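PDB 4GLJ: RsfP from Uncultured bacterium, which probably cleaves methylthioadenosine with phosphate, and binds the dye rhodamine B. Local coordinates for residues A[219-224]-A[239-244]; A[20-25]-A[67-72]; A[110-115]-A[193-198]. One frame throughout, in Å; residues are numbered along the deposited sequence.

Contact 1: A[219-224]-A[239-244]. With RHB (N-[9-(2-carboxyphenyl)-6-(diethylamino)-3H-xanthen-3-ylidene]-N-ethylethanaminium), chain C; RHB (N-[9-(2-carboxyphenyl)-6-(diethylamino)-3H-xanthen-3-ylidene]-N-ethylethanaminium), chain B.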
loop_
_atom_site.group_PDB
_atom_site.type_symbol
_atom_site.label_atom_id
_atom_site.label_comp_id
_atom_site.label_asym_id
_atom_site.label_seq_id
_atom_site.Cartn_x
_atom_site.Cartn_y
_atom_site.Cartn_z
ATOM N N LEU A 219 -6.156 -22.729 7.405
ATOM C CA LEU A 219 -6.637 -23.906 6.723
ATOM C C LEU A 219 -6.262 -23.763 5.242
ATOM O O LEU A 219 -6.730 -22.879 4.559
ATOM C CB LEU A 219 -8.170 -23.956 6.827
ATOM C CG LEU A 219 -8.765 -23.663 8.220
ATOM C CD1 LEU A 219 -10.283 -23.831 8.170
ATOM C CD2 LEU A 219 -8.142 -24.613 9.235
ATOM N N VAL A 220 -5.392 -24.634 4.795
ATOM C CA VAL A 220 -4.922 -24.617 3.427
ATOM C C VAL A 220 -5.988 -25.105 2.484
ATOM O O VAL A 220 -6.456 -26.272 2.516
ATOM C CB VAL A 220 -3.584 -25.404 3.256
ATOM C CG1 VAL A 220 -3.152 -25.271 1.808
ATOM C CG2 VAL A 220 -2.495 -24.882 4.244
ATOM N N THR A 221 -6.405 -24.207 1.611
ATOM C CA THR A 221 -7.497 -24.557 0.719
ATOM C C THR A 221 -7.008 -24.834 -0.688
ATOM O O THR A 221 -7.720 -25.463 -1.503
ATOM C CB THR A 221 -8.620 -23.519 0.673
ATOM O OG1 THR A 221 -8.048 -22.220 0.478
ATOM C CG2 THR A 221 -9.433 -23.551 1.969
ATOM N N ASP A 222 -5.798 -24.430 -0.989
ATOM C CA ASP A 222 -5.238 -24.799 -2.285
ATOM C C ASP A 222 -3.861 -24.133 -2.415
ATOM O O ASP A 222 -3.439 -23.410 -1.542
ATOM C CB ASP A 222 -6.197 -24.447 -3.467
ATOM C CG ASP A 222 -5.912 -25.278 -4.763
ATOM O OD1 ASP A 222 -4.909 -26.048 -4.794
ATOM O OD2 ASP A 222 -6.675 -25.148 -5.771
ATOM N N PHE A 223 -3.137 -24.490 -3.457
ATOM C CA PHE A 223 -1.931 -23.771 -3.766
ATOM C C PHE A 223 -2.509 -22.443 -4.221
ATOM O O PHE A 223 -3.656 -22.377 -4.713
ATOM C CB PHE A 223 -1.019 -24.598 -4.687
ATOM C CG PHE A 223 -0.472 -25.857 -4.029
ATOM C CD1 PHE A 223 -0.948 -27.144 -4.414
ATOM C CD2 PHE A 223 0.522 -25.768 -2.999
ATOM C CE1 PHE A 223 -0.444 -28.294 -3.794
ATOM C CE2 PHE A 223 1.022 -26.914 -2.390
ATOM C CZ PHE A 223 0.554 -28.174 -2.787
ATOM N N ASP A 224 -1.725 -21.395 -4.026
ATOM C CA ASP A 224 -2.033 -20.138 -4.625
ATOM C C ASP A 224 -1.866 -20.554 -6.080
ATOM O O ASP A 224 -1.582 -21.719 -6.377
ATOM C CB ASP A 224 -1.126 -19.040 -4.088
ATOM C CG ASP A 224 -1.713 -17.685 -4.308
ATOM O OD1 ASP A 224 -2.951 -17.503 -4.435
ATOM O OD2 ASP A 224 -0.922 -16.757 -4.503
ATOM N N ILE A 239 -14.367 -25.896 -3.045
ATOM C CA ILE A 239 -15.373 -25.551 -2.032
ATOM C C ILE A 239 -15.597 -26.735 -1.081
ATOM O O ILE A 239 -15.895 -26.558 0.100
ATOM C CB ILE A 239 -16.714 -25.109 -2.692
ATOM C CG1 ILE A 239 -16.690 -23.606 -3.027
ATOM C CG2 ILE A 239 -17.916 -25.434 -1.805
ATOM C CD1 ILE A 239 -17.944 -23.081 -3.711
ATOM N N GLN A 240 -15.437 -27.941 -1.616
ATOM C CA GLN A 240 -15.666 -29.187 -0.884
ATOM C C GLN A 240 -14.524 -29.436 0.093
ATOM O O GLN A 240 -14.726 -29.982 1.188
ATOM C CB GLN A 240 -15.772 -30.350 -1.877
ATOM C CG GLN A 240 -16.369 -31.633 -1.310
ATOM C CD GLN A 240 -16.713 -32.652 -2.395
ATOM O OE1 GLN A 240 -15.856 -33.064 -3.191
ATOM N NE2 GLN A 240 -17.978 -33.068 -2.429
ATOM N N ASN A 241 -13.321 -29.044 -0.313
ATOM C CA ASN A 241 -12.180 -29.067 0.605
ATOM C C ASN A 241 -12.206 -27.883 1.620
ATOM O O ASN A 241 -11.799 -28.027 2.785
ATOM C CB ASN A 241 -10.844 -29.382 -0.145
ATOM C CG ASN A 241 -9.952 -28.170 -0.383
ATOM O OD1 ASN A 241 -9.835 -27.277 0.466
ATOM N ND2 ASN A 241 -9.259 -28.168 -1.531
ATOM N N LEU A 242 -12.748 -26.739 1.203
ATOM C CA LEU A 242 -13.064 -25.647 2.150
ATOM C C LEU A 242 -14.118 -26.132 3.216
ATOM O O LEU A 242 -14.091 -25.767 4.382
ATOM C CB LEU A 242 -13.542 -24.431 1.329
ATOM C CG LEU A 242 -13.984 -23.063 1.864
ATOM C CD1 LEU A 242 -12.858 -22.347 2.577
ATOM C CD2 LEU A 242 -14.474 -22.208 0.692
ATOM N N MET A 243 -15.028 -27.008 2.802
ATOM C CA MET A 243 -16.013 -27.498 3.747
ATOM C C MET A 243 -15.412 -28.579 4.635
ATOM O O MET A 243 -15.714 -28.624 5.815
ATOM C CB MET A 243 -17.312 -27.912 3.056
ATOM C CG MET A 243 -18.396 -26.851 3.230
ATOM S SD MET A 243 -19.506 -26.628 1.817
ATOM C CE MET A 243 -20.711 -25.417 2.416
ATOM N N LYS A 244 -14.523 -29.400 4.088
ATOM C CA LYS A 244 -13.853 -30.387 4.913
ATOM C C LYS A 244 -12.895 -29.743 5.933
ATOM O O LYS A 244 -12.871 -30.110 7.113
ATOM C CB LYS A 244 -13.141 -31.459 4.083
ATOM C CG LYS A 244 -12.478 -32.473 5.030
ATOM C CD LYS A 244 -11.774 -33.637 4.341
ATOM C CE LYS A 244 -12.738 -34.741 3.942
ATOM N NZ LYS A 244 -12.066 -35.689 3.004
HETATM O O2 RHB C . -7.700 -22.679 -4.181
HETATM C C26 RHB C . -8.867 -23.133 -4.183
HETATM C C19 RHB C . -9.893 -22.300 -3.463
HETATM C C14 RHB C . -9.557 -21.013 -3.128
HETATM C C15 RHB C . -10.475 -20.208 -2.465
HETATM C C16 RHB C . -11.725 -20.690 -2.096
HETATM C C17 RHB C . -12.066 -21.998 -2.415
HETATM C C18 RHB C . -11.144 -22.792 -3.090
HETATM C C9 RHB C . -8.253 -20.438 -3.536
HETATM C C8 RHB C . -7.700 -20.731 -4.875
HETATM C C13 RHB C . -8.412 -21.595 -5.696
HETATM C C12 RHB C . -7.918 -21.919 -6.948
HETATM C C11 RHB C . -6.718 -21.378 -7.397
HETATM N N1 RHB C . -6.303 -21.769 -8.701
HETATM C C35 RHB C . -7.343 -21.439 -9.699
HETATM C C36 RHB C . -8.102 -22.670 -10.154
HETATM C C22 RHB C . -5.022 -21.163 -9.124
HETATM C C23 RHB C . -5.091 -20.716 -10.575
HETATM C C10 RHB C . -5.998 -20.498 -6.559
HETATM C C7 RHB C . -6.488 -20.155 -5.277
HETATM O O1 RHB C . -5.799 -19.293 -4.406
HETATM C C1 RHB C . -6.284 -18.962 -3.133
HETATM C C2 RHB C . -7.499 -19.507 -2.669
HETATM C C6 RHB C . -5.600 -18.090 -2.269
HETATM C C5 RHB C . -6.172 -17.825 -1.008
HETATM C C4 RHB C . -7.359 -18.378 -0.566
HETATM C C3 RHB C . -8.033 -19.228 -1.413
HETATM N N2 RHB C . -5.585 -16.922 -0.146
HETATM C C24 RHB C . -5.052 -15.967 -1.094
HETATM C C25 RHB C . -5.483 -14.610 -0.619
HETATM C C33 RHB C . -6.681 -16.156 0.451
HETATM C C34 RHB C . -7.527 -17.020 1.375
HETATM O O3 RHB C . -9.151 -24.238 -4.725
HETATM O O2 RHB B . -17.436 -19.046 -3.656
HETATM C C26 RHB B . -16.848 -19.303 -4.725
HETATM C C19 RHB B . -15.363 -19.186 -4.828
HETATM C C14 RHB B . -14.471 -18.985 -3.775
HETATM C C15 RHB B . -13.116 -18.923 -4.069
HETATM C C16 RHB B . -12.625 -19.042 -5.355
HETATM C C17 RHB B . -13.507 -19.229 -6.390
HETATM C C18 RHB B . -14.864 -19.308 -6.110
HETATM C C9 RHB B . -14.776 -18.832 -2.317
HETATM C C8 RHB B . -13.735 -18.151 -1.491
HETATM C C13 RHB B . -12.556 -17.671 -2.041
HETATM C C12 RHB B . -11.582 -17.031 -1.270
HETATM C C11 RHB B . -11.792 -16.830 0.076
HETATM N N1 RHB B . -10.807 -16.238 0.898
HETATM C C35 RHB B . -9.558 -16.858 0.417
HETATM C C36 RHB B . -9.858 -18.337 0.231
HETATM C C22 RHB B . -10.700 -14.754 1.012
HETATM C C23 RHB B . -11.578 -14.249 2.168
HETATM C C10 RHB B . -12.962 -17.344 0.618
HETATM C C7 RHB B . -13.932 -17.980 -0.148
HETATM O O1 RHB B . -15.081 -18.439 0.442
HETATM C C1 RHB B . -16.082 -19.084 -0.233
HETATM C C2 RHB B . -15.999 -19.316 -1.600
HETATM C C6 RHB B . -17.194 -19.496 0.487
HETATM C C5 RHB B . -18.243 -20.144 -0.135
HETATM C C4 RHB B . -18.179 -20.383 -1.501
HETATM C C3 RHB B . -17.060 -19.972 -2.231
HETATM N N2 RHB B . -19.341 -20.558 0.642
HETATM C C24 RHB B . -20.101 -19.415 1.188
HETATM C C25 RHB B . -20.802 -19.864 2.456
HETATM C C33 RHB B . -20.209 -21.472 -0.129
HETATM C C34 RHB B . -20.958 -22.365 0.841
HETATM O O3 RHB B . -17.465 -19.702 -5.731
#
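Asn241, on helix 237-263, reaches to Thr221 on strand 213-221 and gives it an N-H, tying helix to sheet in the phosphorylase-superfamily fold. Strand 219-221 and helix 239-244 run nearly antiparallel, 167° between their directions, their axes 8.4 Å apart. The bond from Asn241 ND2 to Thr221 O is 3.1 Å long, with an N-H...O angle of 156°, and the oxygen lies almost in the amide plane of Asn241. A carboxamide suits this place because it supplies a donor without charge in a buried setting. An alanine here is likely to leave Thr221 O without this donor and open a gap between strand and helix. Thr221 suits the junction by having two unlike branches: in one of its two conformers OG1 lies 3.5 Å from C3 of rhodamine B chain C and hydrogen-bonds to Val99 O. The outward side is looser: Gln240 and Lys244 are exposed, Lys244 pairing with Asp162, only the tip of Met243, CE, reaches the chain B dye (3.4 Å from C34), and poorly ordered Ile239 lays CG1 and CD1 beside it. Leu242, CG anti to the backbone N (chi1 180°), sets its methyls between strand and dye: CD2 lies 3.6 Å from C1 of chain B, and CD1 3.7 Å from Thr221 CG2 in that same conformer.

Contact 2: A[20-25]-A[67-72]. With RHB (N-[9-(2-carboxyphenyl)-6-(diethylamino)-3H-xanthen-3-ylidene]-N-ethylethanaminium), chain B; PO4 (phosphate ion), chain D.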
loop_
_atom_site.group_PDB
_atom_site.type_symbol
_atom_site.label_atom_id
_atom_site.label_comp_id
_atom_site.label_asym_id
_atom_site.label_seq_id
_atom_site.Cartn_x
_atom_site.Cartn_y
_atom_site.Cartn_z
ATOM N N GLY A 20 -14.328 -16.750 13.027
ATOM C CA GLY A 20 -14.436 -17.743 11.994
ATOM C C GLY A 20 -14.377 -17.167 10.569
ATOM O O GLY A 20 -15.217 -16.281 10.244
ATOM N N GLY A 21 -13.476 -17.726 9.733
ATOM C CA GLY A 21 -13.197 -17.349 8.336
ATOM C C GLY A 21 -14.098 -18.017 7.329
ATOM O O GLY A 21 -15.208 -18.471 7.688
ATOM N N SER A 22 -13.622 -18.091 6.096
ATOM C CA SER A 22 -14.404 -18.692 5.034
ATOM C C SER A 22 -14.744 -20.145 5.401
ATOM O O SER A 22 -13.856 -20.901 5.794
ATOM C CB SER A 22 -13.647 -18.644 3.728
ATOM O OG SER A 22 -13.521 -17.304 3.288
ATOM N N GLY A 23 -16.036 -20.536 5.228
ATOM C CA GLY A 23 -16.481 -21.885 5.521
ATOM C C GLY A 23 -16.943 -22.059 6.970
ATOM O O GLY A 23 -17.562 -23.040 7.265
ATOM N N LEU A 24 -16.600 -21.141 7.870
ATOM C CA LEU A 24 -17.093 -21.121 9.283
ATOM C C LEU A 24 -18.129 -20.027 9.653
ATOM O O LEU A 24 -17.767 -18.921 10.137
ATOM C CB LEU A 24 -15.919 -20.993 10.244
ATOM C CG LEU A 24 -14.999 -22.192 10.423
ATOM C CD1 LEU A 24 -13.893 -22.089 9.379
ATOM C CD2 LEU A 24 -14.467 -22.089 11.856
ATOM N N TYR A 25 -19.407 -20.378 9.514
ATOM C CA TYR A 25 -20.535 -19.443 9.690
ATOM C C TYR A 25 -21.221 -19.717 11.015
ATOM O O TYR A 25 -21.886 -18.838 11.561
ATOM C CB TYR A 25 -21.492 -19.476 8.460
ATOM C CG TYR A 25 -20.631 -19.281 7.219
ATOM C CD1 TYR A 25 -20.631 -20.203 6.159
ATOM C CD2 TYR A 25 -19.713 -18.201 7.181
ATOM C CE1 TYR A 25 -19.774 -20.017 5.058
ATOM C CE2 TYR A 25 -18.841 -18.012 6.118
ATOM C CZ TYR A 25 -18.866 -18.904 5.064
ATOM O OH TYR A 25 -17.996 -18.663 4.030
ATOM N N GLN A 67 -23.131 -13.179 8.251
ATOM C CA GLN A 67 -24.010 -14.225 7.751
ATOM C C GLN A 67 -24.142 -14.201 6.226
ATOM O O GLN A 67 -24.162 -13.138 5.567
ATOM C CB GLN A 67 -25.368 -14.240 8.479
ATOM C CG GLN A 67 -25.878 -15.676 8.721
ATOM C CD GLN A 67 -24.772 -16.668 9.127
ATOM O OE1 GLN A 67 -24.344 -17.530 8.319
ATOM N NE2 GLN A 67 -24.276 -16.530 10.366
ATOM N N GLY A 68 -24.088 -15.392 5.667
ATOM C CA GLY A 68 -24.199 -15.543 4.244
ATOM C C GLY A 68 -22.945 -15.171 3.538
ATOM O O GLY A 68 -22.949 -15.030 2.305
ATOM N N HIS A 69 -21.833 -15.034 4.283
ATOM C CA HIS A 69 -20.593 -14.548 3.680
ATOM C C HIS A 69 -20.856 -13.278 2.900
ATOM O O HIS A 69 -20.467 -13.158 1.752
ATOM C CB HIS A 69 -19.954 -15.588 2.781
ATOM C CG HIS A 69 -18.462 -15.449 2.631
ATOM N ND1 HIS A 69 -17.872 -14.401 2.000
ATOM C CD2 HIS A 69 -17.431 -16.249 3.111
ATOM C CE1 HIS A 69 -16.510 -14.571 2.028
ATOM N NE2 HIS A 69 -16.255 -15.708 2.702
ATOM N N ARG A 70 -21.377 -12.256 3.560
ATOM C CA ARG A 70 -21.700 -11.021 2.819
ATOM C C ARG A 70 -20.600 -10.000 2.581
ATOM O O ARG A 70 -20.812 -9.125 1.785
ATOM C CB ARG A 70 -22.937 -10.327 3.386
ATOM C CG ARG A 70 -22.708 -9.831 4.788
ATOM C CD ARG A 70 -23.954 -9.252 5.500
ATOM N NE ARG A 70 -23.437 -8.819 6.807
ATOM C CZ ARG A 70 -23.045 -7.573 7.076
ATOM N NH1 ARG A 70 -23.214 -6.638 6.157
ATOM N NH2 ARG A 70 -22.506 -7.250 8.264
ATOM N N LEU A 71 -19.485 -10.055 3.330
ATOM C CA LEU A 71 -18.393 -9.060 3.254
ATOM C C LEU A 71 -17.164 -9.580 2.570
ATOM O O LEU A 71 -16.739 -10.720 2.779
ATOM C CB LEU A 71 -17.957 -8.607 4.672
ATOM C CG LEU A 71 -19.133 -8.062 5.506
ATOM C CD1 LEU A 71 -18.766 -7.965 7.010
ATOM C CD2 LEU A 71 -19.702 -6.722 4.958
ATOM N N THR A 72 -16.546 -8.713 1.803
ATOM C CA THR A 72 -15.239 -8.964 1.247
ATOM C C THR A 72 -14.192 -8.617 2.354
ATOM O O THR A 72 -14.513 -7.815 3.259
ATOM C CB THR A 72 -14.914 -8.046 0.046
ATOM O OG1 THR A 72 -14.888 -6.636 0.404
ATOM C CG2 THR A 72 -15.936 -8.172 -1.129
HETATM O O2 RHB B . -17.436 -19.046 -3.656
HETATM C C26 RHB B . -16.848 -19.303 -4.725
HETATM C C19 RHB B . -15.363 -19.186 -4.828
HETATM C C14 RHB B . -14.471 -18.985 -3.775
HETATM C C15 RHB B . -13.116 -18.923 -4.069
HETATM C C16 RHB B . -12.625 -19.042 -5.355
HETATM C C17 RHB B . -13.507 -19.229 -6.390
HETATM C C18 RHB B . -14.864 -19.308 -6.110
HETATM C C9 RHB B . -14.776 -18.832 -2.317
HETATM C C8 RHB B . -13.735 -18.151 -1.491
HETATM C C13 RHB B . -12.556 -17.671 -2.041
HETATM C C12 RHB B . -11.582 -17.031 -1.270
HETATM C C11 RHB B . -11.792 -16.830 0.076
HETATM N N1 RHB B . -10.807 -16.238 0.898
HETATM C C35 RHB B . -9.558 -16.858 0.417
HETATM C C36 RHB B . -9.858 -18.337 0.231
HETATM C C22 RHB B . -10.700 -14.754 1.012
HETATM C C23 RHB B . -11.578 -14.249 2.168
HETATM C C10 RHB B . -12.962 -17.344 0.618
HETATM C C7 RHB B . -13.932 -17.980 -0.148
HETATM O O1 RHB B . -15.081 -18.439 0.442
HETATM C C1 RHB B . -16.082 -19.084 -0.233
HETATM C C2 RHB B . -15.999 -19.316 -1.600
HETATM C C6 RHB B . -17.194 -19.496 0.487
HETATM C C5 RHB B . -18.243 -20.144 -0.135
HETATM C C4 RHB B . -18.179 -20.383 -1.501
HETATM C C3 RHB B . -17.060 -19.972 -2.231
HETATM N N2 RHB B . -19.341 -20.558 0.642
HETATM C C24 RHB B . -20.101 -19.415 1.188
HETATM C C25 RHB B . -20.802 -19.864 2.456
HETATM C C33 RHB B . -20.209 -21.472 -0.129
HETATM C C34 RHB B . -20.958 -22.365 0.841
HETATM O O3 RHB B . -17.465 -19.702 -5.731
HETATM P P PO4 D . -10.846 -15.847 5.755
HETATM O O1 PO4 D . -11.159 -15.782 4.289
HETATM O O2 PO4 D . -11.049 -17.308 6.076
HETATM O O3 PO4 D . -9.443 -15.382 5.872
HETATM O O4 PO4 D . -11.784 -15.000 6.609
#
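His69 reaches across to Ser22 and Tyr25, joining the loop after strand 57-63 to the loop after strand 16-20. Its CB borders an ethyl group of rhodamine B chain B, 4.1 Å from C24, with CG held anti to the backbone N (chi1 -154°), which swings the imidazole over to the other loop. CG and CD2 form the side of the ring turned to Tyr25; the two rings meet rim to rim, planes at 83°, but the model is too tight there and the detail is doubtful. At the tip, NE2 gives a hydrogen bond to Ser22 OG at 3.2 Å, the oxygen lying in the imidazole plane, as suits an imidazole N-H, which points outward in the ring plane. Ser22 continues the relay: OG donates to O1 of the phosphate at 3.0 Å, and Ser22 N to O2 at 2.7 Å. Glycine fits position 21, where a side chain would run into that phosphate, and Gly23, with its positive phi of 89°, takes the third position of the type II turn, where glycine is favoured. The His65 ring stacks on that of His69 and, with Arg64, Thr199 and Ala98, also binds the phosphate. Although the ion probably came from the crystallisation liquor, this anion site, gripped by backbone N-H groups and side chains beside a glycine-rich turn, is consistent with the phosphate-binding site of nucleoside phosphorylases.

Contact 3: A[110-115]-A[193-198]. With RHB (N-[9-(2-carboxyphenyl)-6-(diethylamino)-3H-xanthen-3-ylidene]-N-ethylethanaminium), chain C.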
loop_
_atom_site.group_PDB
_atom_site.type_symbol
_atom_site.label_atom_id
_atom_site.label_comp_id
_atom_site.label_asym_id
_atom_site.label_seq_id
_atom_site.Cartn_x
_atom_site.Cartn_y
_atom_site.Cartn_z
ATOM N N ASP A 110 -4.160 -29.410 4.708
ATOM C CA ASP A 110 -3.263 -29.236 5.833
ATOM C C ASP A 110 -3.732 -28.016 6.619
ATOM O O ASP A 110 -4.447 -27.092 6.077
ATOM C CB ASP A 110 -1.836 -28.978 5.404
ATOM C CG ASP A 110 -1.119 -30.223 4.881
ATOM O OD1 ASP A 110 -1.659 -31.368 4.966
ATOM O OD2 ASP A 110 0.013 -30.000 4.330
ATOM N N MET A 111 -3.317 -27.982 7.886
ATOM C CA MET A 111 -3.383 -26.722 8.654
ATOM C C MET A 111 -2.002 -26.208 8.955
ATOM O O MET A 111 -1.021 -26.976 8.933
ATOM C CB MET A 111 -4.194 -26.902 9.927
ATOM C CG MET A 111 -5.522 -27.643 9.654
ATOM S SD MET A 111 -6.570 -27.641 11.127
ATOM C CE MET A 111 -7.915 -28.715 10.625
ATOM N N VAL A 112 -1.950 -24.906 9.207
ATOM C CA VAL A 112 -0.734 -24.195 9.395
ATOM C C VAL A 112 -0.984 -23.254 10.577
ATOM O O VAL A 112 -2.005 -22.549 10.668
ATOM C CB VAL A 112 -0.335 -23.393 8.125
ATOM C CG1 VAL A 112 0.954 -22.625 8.391
ATOM C CG2 VAL A 112 -0.076 -24.367 6.953
ATOM N N ILE A 113 -0.035 -23.257 11.499
ATOM C CA ILE A 113 -0.102 -22.309 12.635
ATOM C C ILE A 113 1.071 -21.319 12.460
ATOM O O ILE A 113 2.204 -21.586 12.874
ATOM C CB ILE A 113 0.080 -23.039 14.032
ATOM C CG1 ILE A 113 -0.822 -24.279 14.112
ATOM C CG2 ILE A 113 -0.144 -22.065 15.208
ATOM C CD1 ILE A 113 -2.253 -23.951 13.866
ATOM N N PRO A 114 0.818 -20.211 11.821
ATOM C CA PRO A 114 1.979 -19.324 11.515
ATOM C C PRO A 114 2.516 -18.658 12.773
ATOM O O PRO A 114 1.805 -18.576 13.813
ATOM C CB PRO A 114 1.354 -18.279 10.564
ATOM C CG PRO A 114 -0.120 -18.283 10.931
ATOM C CD PRO A 114 -0.414 -19.765 11.167
ATOM N N ASP A 115 3.796 -18.269 12.743
ATOM C CA ASP A 115 4.301 -17.521 13.850
ATOM C C ASP A 115 4.614 -16.094 13.370
ATOM O O ASP A 115 4.879 -15.220 14.201
ATOM C CB ASP A 115 5.542 -18.214 14.466
ATOM C CG ASP A 115 6.725 -18.288 13.493
ATOM O OD1 ASP A 115 6.552 -18.341 12.254
ATOM O OD2 ASP A 115 7.862 -18.284 13.965
ATOM N N ALA A 193 7.484 -15.954 2.506
ATOM C CA ALA A 193 6.187 -16.193 3.039
ATOM C C ALA A 193 5.774 -17.643 2.671
ATOM O O ALA A 193 6.163 -18.133 1.609
ATOM C CB ALA A 193 5.195 -15.205 2.440
ATOM N N ASP A 194 4.875 -18.256 3.463
ATOM C CA ASP A 194 4.522 -19.671 3.317
ATOM C C ASP A 194 3.052 -19.877 2.927
ATOM O O ASP A 194 2.727 -20.841 2.239
ATOM C CB ASP A 194 4.792 -20.365 4.661
ATOM C CG ASP A 194 6.283 -20.327 5.022
ATOM O OD1 ASP A 194 6.649 -19.754 6.078
ATOM O OD2 ASP A 194 7.104 -20.840 4.193
ATOM N N ILE A 195 2.199 -18.984 3.399
ATOM C CA ILE A 195 0.767 -19.007 3.155
ATOM C C ILE A 195 0.302 -17.539 2.927
ATOM O O ILE A 195 0.946 -16.605 3.391
ATOM C CB ILE A 195 -0.001 -19.656 4.312
ATOM C CG1 ILE A 195 0.208 -18.885 5.639
ATOM C CG2 ILE A 195 0.407 -21.150 4.424
ATOM C CD1 ILE A 195 -0.538 -19.422 6.869
ATOM N N ILE A 196 -0.820 -17.411 2.229
ATOM C CA ILE A 196 -1.409 -16.184 1.823
ATOM C C ILE A 196 -2.865 -16.113 2.191
ATOM O O ILE A 196 -3.687 -17.022 1.866
ATOM C CB ILE A 196 -1.167 -15.914 0.301
ATOM C CG1 ILE A 196 -1.854 -14.580 -0.147
ATOM C CG2 ILE A 196 -1.631 -17.081 -0.570
ATOM C CD1 ILE A 196 -1.085 -13.971 -1.298
ATOM N N GLY A 197 -3.247 -15.014 2.818
ATOM C CA GLY A 197 -4.664 -14.836 3.130
ATOM C C GLY A 197 -5.013 -13.339 2.972
ATOM O O GLY A 197 -4.172 -12.575 2.513
ATOM N N MET A 198 -6.264 -12.949 3.287
ATOM C CA MET A 198 -6.700 -11.548 3.029
ATOM C C MET A 198 -7.219 -10.883 4.277
ATOM O O MET A 198 -7.680 -9.719 4.207
ATOM C CB MET A 198 -7.780 -11.546 1.934
ATOM C CG MET A 198 -7.288 -12.161 0.605
ATOM S SD MET A 198 -8.551 -12.011 -0.664
ATOM C CE MET A 198 -7.701 -12.810 -2.001
HETATM O O2 RHB C . -7.700 -22.679 -4.181
HETATM C C26 RHB C . -8.867 -23.133 -4.183
HETATM C C19 RHB C . -9.893 -22.300 -3.463
HETATM C C14 RHB C . -9.557 -21.013 -3.128
HETATM C C15 RHB C . -10.475 -20.208 -2.465
HETATM C C16 RHB C . -11.725 -20.690 -2.096
HETATM C C17 RHB C . -12.066 -21.998 -2.415
HETATM C C18 RHB C . -11.144 -22.792 -3.090
HETATM C C9 RHB C . -8.253 -20.438 -3.536
HETATM C C8 RHB C . -7.700 -20.731 -4.875
HETATM C C13 RHB C . -8.412 -21.595 -5.696
HETATM C C12 RHB C . -7.918 -21.919 -6.948
HETATM C C11 RHB C . -6.718 -21.378 -7.397
HETATM N N1 RHB C . -6.303 -21.769 -8.701
HETATM C C35 RHB C . -7.343 -21.439 -9.699
HETATM C C36 RHB C . -8.102 -22.670 -10.154
HETATM C C22 RHB C . -5.022 -21.163 -9.124
HETATM C C23 RHB C . -5.091 -20.716 -10.575
HETATM C C10 RHB C . -5.998 -20.498 -6.559
HETATM C C7 RHB C . -6.488 -20.155 -5.277
HETATM O O1 RHB C . -5.799 -19.293 -4.406
HETATM C C1 RHB C . -6.284 -18.962 -3.133
HETATM C C2 RHB C . -7.499 -19.507 -2.669
HETATM C C6 RHB C . -5.600 -18.090 -2.269
HETATM C C5 RHB C . -6.172 -17.825 -1.008
HETATM C C4 RHB C . -7.359 -18.378 -0.566
HETATM C C3 RHB C . -8.033 -19.228 -1.413
HETATM N N2 RHB C . -5.585 -16.922 -0.146
HETATM C C24 RHB C . -5.052 -15.967 -1.094
HETATM C C25 RHB C . -5.483 -14.610 -0.619
HETATM C C33 RHB C . -6.681 -16.156 0.451
HETATM C C34 RHB C . -7.527 -17.020 1.375
HETATM O O3 RHB C . -9.151 -24.238 -4.725
#
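Ile195 sends its CD1 methyl against Val112, and the two side chains slide past each other in opposite directions between strands 195-197 and 111-119, within the mixed sheet of the phosphorylase-superfamily fold. The torsions explain the fit. Ile195 places CG1 between the backbone N and the carbonyl carbon (chi1 61°), the more hindered choice for this branch, and then runs straight on to CD1 (chi2 179°). The long arm is thereby aimed at strand 111-119, while the shorter CG2 stays beside the backbone N. Val112 answers with CG1 anti to its backbone N (chi1 179°), which turns its two methyls to meet Ile195 CD1 and CG2. Two pairs of branches touch: Val112 CG1 with Ile195 CD1 at 3.8 Å, and Val112 CG2 with Ile195 CG2 at 4.1 Å. Pro114, two residues further along and on the same side of its strand, brings the CG of its ring to 4.2 Å from the same CD1 methyl of Ile195, which thus touches both residues. Beta-branched residues suit these strands, since they favour extended backbone angles and carry their bulk close to the main chain.

The two strands are not paired with each other: strand 169-173 pairs with both, and 213-221 with 111-119, while Ala218 and Tyr171 add to the cover of Ile195. The next residue, Ile196, serves the ligand instead, its CG1 and CG2 each lying 3.6 Å from C24 of rhodamine B chain C. Met198, extended beyond CG, carries CE to 3.2 Å from C25 of the same dye. Between the strands themselves no hydrogen bond forms, and none of the touching groups is polar, so the contact implies cohesion by close-fitting shape and burial of hydrocarbon.

Each contact touches a bound dye: contacts 1 and 2 share that of chain B, contacts 1 and 3 that of chain C, and the phosphate lies at contact 2. Contacts 1 and 3 are the more closely joined, their centres about 13 Å apart: strands 213-221 and 111-119 are neighbours in one sheet, and Val220 N lies 2.9 Å from Asp110 O in a probable hydrogen bond. Contact 2 meets contact 1 where Leu242 CD1 packs 3.7 Å from Ser22 O; their centres are about 14 Å apart. Contacts 2 and 3 do not touch, their nearest atoms being about 7 Å apart. The phosphate beside contact 2 and the dyes probably mark the substrate pocket.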